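Local coordinates for protein BCAM1869 (Burkholderia cenocepacia, PDB 4O2H) that is an RsaM homolog, probably a transcriptional regulator acting in quorum sensing, and associates with a second copy of itself, at residues 17-29 / 99-112. Numbering follows the deposited sequence.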
loop_
_atom_site.group_PDB
_atom_site.type_symbol
_atom_site.label_atom_id
_atom_site.label_comp_id
_atom_site.label_asym_id
_atom_site.label_seq_id
_atom_site.Cartn_x
_atom_site.Cartn_y
_atom_site.Cartn_z
ATOM N N PRO A 17 6.821 8.893 20.554
ATOM C CA PRO A 17 8.202 8.482 20.212
ATOM C C PRO A 17 8.309 7.047 19.660
ATOM O O PRO A 17 9.202 6.777 18.862
ATOM C CB PRO A 17 8.955 8.625 21.558
ATOM C CG PRO A 17 8.213 9.654 22.297
ATOM C CD PRO A 17 6.755 9.473 21.914
ATOM N N ASP A 18 7.377 6.141 20.030
ATOM C CA ASP A 18 7.370 4.754 19.538
ATOM C C ASP A 18 6.714 4.641 18.133
ATOM O O ASP A 18 6.640 3.542 17.596
ATOM C CB ASP A 18 6.709 3.793 20.555
ATOM C CG ASP A 18 5.191 3.893 20.683
ATOM O OD1 ASP A 18 4.634 4.979 20.379
ATOM O OD2 ASP A 18 4.563 2.890 21.104
ATOM N N GLY A 19 6.296 5.767 17.535
ATOM C CA GLY A 19 5.751 5.801 16.171
ATOM C C GLY A 19 4.242 5.705 15.992
ATOM O O GLY A 19 3.762 5.773 14.862
ATOM N N TYR A 20 3.475 5.550 17.077
ATOM C CA TYR A 20 2.010 5.491 16.980
ATOM C C TYR A 20 1.369 6.788 17.370
ATOM O O TYR A 20 1.848 7.441 18.295
ATOM C CB TYR A 20 1.433 4.384 17.869
ATOM C CG TYR A 20 1.859 2.995 17.462
ATOM C CD1 TYR A 20 1.187 2.306 16.454
ATOM C CD2 TYR A 20 2.919 2.352 18.104
ATOM C CE1 TYR A 20 1.529 0.994 16.122
ATOM C CE2 TYR A 20 3.319 1.065 17.725
ATOM C CZ TYR A 20 2.610 0.389 16.738
ATOM O OH TYR A 20 2.959 -0.878 16.365
ATOM N N VAL A 21 0.287 7.162 16.653
ATOM C CA VAL A 21 -0.623 8.292 16.935
ATOM C C VAL A 21 -1.674 7.737 17.896
ATOM O O VAL A 21 -2.413 6.835 17.507
ATOM C CB VAL A 21 -1.267 8.895 15.635
ATOM C CG1 VAL A 21 -2.357 9.931 15.977
ATOM C CG2 VAL A 21 -0.193 9.512 14.738
ATOM N N ARG A 22 -1.716 8.216 19.141
ATOM C CA ARG A 22 -2.636 7.675 20.150
ATOM C C ARG A 22 -3.956 8.396 20.153
ATOM O O ARG A 22 -4.011 9.619 20.271
ATOM C CB ARG A 22 -2.005 7.650 21.531
ATOM C CG ARG A 22 -0.995 6.511 21.619
ATOM C CD ARG A 22 -0.234 6.385 22.934
ATOM N NE ARG A 22 0.369 5.053 22.974
ATOM C CZ ARG A 22 1.476 4.700 22.319
ATOM N NH1 ARG A 22 1.903 3.450 22.356
ATOM N NH2 ARG A 22 2.155 5.595 21.617
ATOM N N LEU A 23 -5.030 7.618 19.932
ATOM C CA LEU A 23 -6.386 8.136 19.786
ATOM C C LEU A 23 -7.370 7.319 20.589
ATOM O O LEU A 23 -7.319 6.085 20.566
ATOM C CB LEU A 23 -6.790 8.108 18.287
ATOM C CG LEU A 23 -5.988 8.935 17.286
ATOM C CD1 LEU A 23 -6.363 8.569 15.880
ATOM C CD2 LEU A 23 -6.194 10.434 17.512
ATOM N N SER A 24 -8.303 8.007 21.255
ATOM C CA SER A 24 -9.362 7.357 22.030
ATOM C C SER A 24 -10.368 6.668 21.117
ATOM O O SER A 24 -10.469 6.985 19.933
ATOM C CB SER A 24 -10.094 8.371 22.905
ATOM O OG SER A 24 -10.877 9.227 22.092
ATOM N N GLU A 25 -11.139 5.754 21.708
ATOM C CA GLU A 25 -12.217 4.979 21.098
ATOM C C GLU A 25 -13.187 5.947 20.339
ATOM O O GLU A 25 -13.523 5.690 19.180
ATOM C CB GLU A 25 -12.921 4.207 22.246
ATOM C CG GLU A 25 -14.129 3.363 21.877
ATOM C CD GLU A 25 -14.799 2.633 23.026
ATOM O OE1 GLU A 25 -15.243 3.290 24.002
ATOM O OE2 GLU A 25 -14.895 1.389 22.936
ATOM N N GLY A 26 -13.540 7.061 20.994
ATOM C CA GLY A 26 -14.413 8.105 20.478
ATOM C C GLY A 26 -13.812 8.910 19.351
ATOM O O GLY A 26 -14.463 9.121 18.327
ATOM N N ALA A 27 -12.571 9.377 19.539
ATOM C CA ALA A 27 -11.798 10.123 18.539
ATOM C C ALA A 27 -11.623 9.309 17.233
ATOM O O ALA A 27 -11.562 9.890 16.147
ATOM C CB ALA A 27 -10.431 10.469 19.107
ATOM N N LEU A 28 -11.544 7.975 17.374
ATOM C CA LEU A 28 -11.381 6.980 16.322
ATOM C C LEU A 28 -12.701 6.778 15.582
ATOM O O LEU A 28 -12.696 6.620 14.356
ATOM C CB LEU A 28 -10.874 5.666 16.947
ATOM C CG LEU A 28 -9.810 4.836 16.226
ATOM C CD1 LEU A 28 -8.803 5.681 15.453
ATOM C CD2 LEU A 28 -9.111 3.933 17.182
ATOM N N ALA A 29 -13.833 6.824 16.314
ATOM C CA ALA A 29 -15.175 6.737 15.730
ATOM C C ALA A 29 -15.502 8.011 14.899
ATOM O O ALA A 29 -16.406 7.955 14.080
ATOM C CB ALA A 29 -16.232 6.523 16.816
ATOM N N ASN A 99 -0.703 3.637 11.614
ATOM C CA ASN A 99 0.238 4.285 12.529
ATOM C C ASN A 99 -0.521 4.689 13.785
ATOM O O ASN A 99 -0.111 5.604 14.494
ATOM C CB ASN A 99 0.935 5.489 11.862
ATOM C CG ASN A 99 0.040 6.660 11.545
ATOM O OD1 ASN A 99 -1.169 6.535 11.335
ATOM N ND2 ASN A 99 0.649 7.830 11.429
ATOM N N VAL A 100 -1.658 4.026 14.033
ATOM C CA VAL A 100 -2.522 4.302 15.182
ATOM C C VAL A 100 -2.407 3.248 16.270
ATOM O O VAL A 100 -2.389 2.056 15.997
ATOM C CB VAL A 100 -4.019 4.460 14.774
ATOM C CG1 VAL A 100 -4.948 4.631 16.000
ATOM C CG2 VAL A 100 -4.214 5.610 13.780
HETATM N N MSE A 101 -2.434 3.713 17.519
HETATM C CA MSE A 101 -2.601 2.901 18.716
HETATM C C MSE A 101 -3.813 3.448 19.448
HETATM O O MSE A 101 -3.824 4.622 19.852
HETATM C CB MSE A 101 -1.337 2.870 19.607
HETATM C CG MSE A 101 -1.549 2.127 20.898
HETATM SE SE MSE A 101 -2.072 0.275 20.644
HETATM C CE MSE A 101 -0.382 -0.471 20.185
ATOM N N ALA A 102 -4.859 2.611 19.584
ATOM C CA ALA A 102 -6.050 3.007 20.323
ATOM C C ALA A 102 -5.815 2.874 21.815
ATOM O O ALA A 102 -5.235 1.892 22.294
ATOM C CB ALA A 102 -7.256 2.189 19.898
ATOM N N ILE A 103 -6.237 3.897 22.551
ATOM C CA ILE A 103 -6.059 3.969 23.994
ATOM C C ILE A 103 -7.422 3.924 24.685
ATOM O O ILE A 103 -8.428 4.221 24.048
ATOM C CB ILE A 103 -5.233 5.229 24.389
ATOM C CG1 ILE A 103 -5.866 6.536 23.823
ATOM C CG2 ILE A 103 -3.765 5.056 23.942
ATOM C CD1 ILE A 103 -5.523 7.804 24.522
ATOM N N ASP A 104 -7.455 3.546 25.981
ATOM C CA ASP A 104 -8.704 3.487 26.726
ATOM C C ASP A 104 -8.967 4.816 27.486
ATOM O O ASP A 104 -8.273 5.822 27.264
ATOM C CB ASP A 104 -8.733 2.259 27.677
ATOM C CG ASP A 104 -7.681 2.160 28.783
ATOM O OD1 ASP A 104 -7.337 3.207 29.381
ATOM O OD2 ASP A 104 -7.309 1.025 29.141
ATOM N N ALA A 105 -9.992 4.797 28.366
ATOM C CA ALA A 105 -10.434 5.909 29.207
ATOM C C ALA A 105 -9.333 6.408 30.147
ATOM O O ALA A 105 -9.284 7.607 30.438
ATOM C CB ALA A 105 -11.647 5.486 30.028
ATOM N N LYS A 106 -8.460 5.496 30.616
ATOM C CA LYS A 106 -7.347 5.837 31.512
ATOM C C LYS A 106 -6.088 6.268 30.714
ATOM O O LYS A 106 -5.107 6.711 31.319
ATOM C CB LYS A 106 -7.031 4.669 32.467
ATOM C CG LYS A 106 -8.053 4.499 33.603
ATOM C CD LYS A 106 -7.646 3.405 34.595
ATOM C CE LYS A 106 -8.662 3.202 35.694
ATOM N NZ LYS A 106 -8.112 2.389 36.813
ATOM N N GLY A 107 -6.152 6.172 29.381
ATOM C CA GLY A 107 -5.075 6.572 28.475
ATOM C C GLY A 107 -4.070 5.487 28.144
ATOM O O GLY A 107 -3.064 5.750 27.480
ATOM N N ALA A 108 -4.332 4.268 28.627
ATOM C CA ALA A 108 -3.519 3.076 28.410
ATOM C C ALA A 108 -3.850 2.451 27.057
ATOM O O ALA A 108 -4.999 2.497 26.616
ATOM C CB ALA A 108 -3.764 2.071 29.533
ATOM N N ASP A 109 -2.832 1.886 26.391
ATOM C CA ASP A 109 -2.961 1.230 25.088
ATOM C C ASP A 109 -3.902 0.041 25.169
ATOM O O ASP A 109 -3.957 -0.622 26.205
ATOM C CB ASP A 109 -1.583 0.749 24.602
ATOM C CG ASP A 109 -0.611 1.856 24.245
ATOM O OD1 ASP A 109 -1.013 3.041 24.290
ATOM O OD2 ASP A 109 0.538 1.534 23.864
ATOM N N ILE A 110 -4.631 -0.244 24.085
ATOM C CA ILE A 110 -5.524 -1.397 24.109
ATOM C C ILE A 110 -5.028 -2.465 23.140
ATOM O O ILE A 110 -5.679 -3.502 22.997
ATOM C CB ILE A 110 -7.022 -1.055 23.906
ATOM C CG1 ILE A 110 -7.355 -0.491 22.486
ATOM C CG2 ILE A 110 -7.565 -0.231 25.079
ATOM C CD1 ILE A 110 -8.898 -0.235 22.263
ATOM N N GLY A 111 -3.852 -2.226 22.542
ATOM C CA GLY A 111 -3.197 -3.173 21.648
ATOM C C GLY A 111 -3.689 -3.196 20.214
ATOM O O GLY A 111 -4.785 -2.720 19.909
HETATM N N MSE A 112 -2.861 -3.796 19.335
HETATM C CA MSE A 112 -3.047 -3.933 17.882
HETATM C C MSE A 112 -4.411 -4.457 17.479
HETATM O O MSE A 112 -5.015 -3.894 16.563
HETATM C CB MSE A 112 -1.991 -4.876 17.269
HETATM C CG MSE A 112 -0.563 -4.494 17.601
HETATM SE SE MSE A 112 -0.284 -2.597 17.359
HETATM C CE MSE A 112 0.130 -2.621 15.448
#
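The guanidinium of Arg22 has Met101 CB against one face, offset toward the rim, and holds a carboxylate at each of two edges, Asp109 across the contact and Asp18 within its own segment. The Tyr20 ring has Asp18 CG near its plane at the edge, while Met101 CB and the Val100 carbonyl approach it obliquely. Arg22 and Met101 belong to a short parallel two-stranded sheet, 21-24 beside 100-103, whose short axes pass 4.6 Å apart at 35°. Val21 N donates to Asn99 O at 2.7 Å and Leu23 N to Met101 O; Val21 O and Leu23 O accept from Met101 N and Ile103 N. Arg22, Met101 and Ile103 occupy one face of the sheet; Val21, Leu23, Val100 and Ala102 occupy the other. On that second face Leu28, from the following helix, brings CD2 to Ala102 CB at 3.7 Å, meets Val100 tip to tip, and touches Ala118 and Leu119 of helix 112-125. OD1 of the Asn99 side chain accepts from Thr75 N of strand 74-83, and ND2 donates to Tyr73 O just before it. Met112, a selenomethionine, sets SE obliquely to the Tyr20 ring, 5.0 Å from its centroid, in a Met-aromatic contact, while its CE comes 3.4 Å from Tyr20 OH. Pro42 of the second subunit packs on Tyr20 and Asn99, and Ser43 of that subunit on Met112. Four of the five guanidinium N-H bonds of Arg22 go to the two carboxylates, which should fix its rotation; NH2 also bonds weakly to Ser16 OG. With CG anti to the carbonyl carbon (chi1 -75°), Arg22 grips Asp18 end-on and Asp109 side-on, the latter carboxylate 18° from coplanar: NE meets OD1 of Asp109 on its syn lone pair at 2.8 Å.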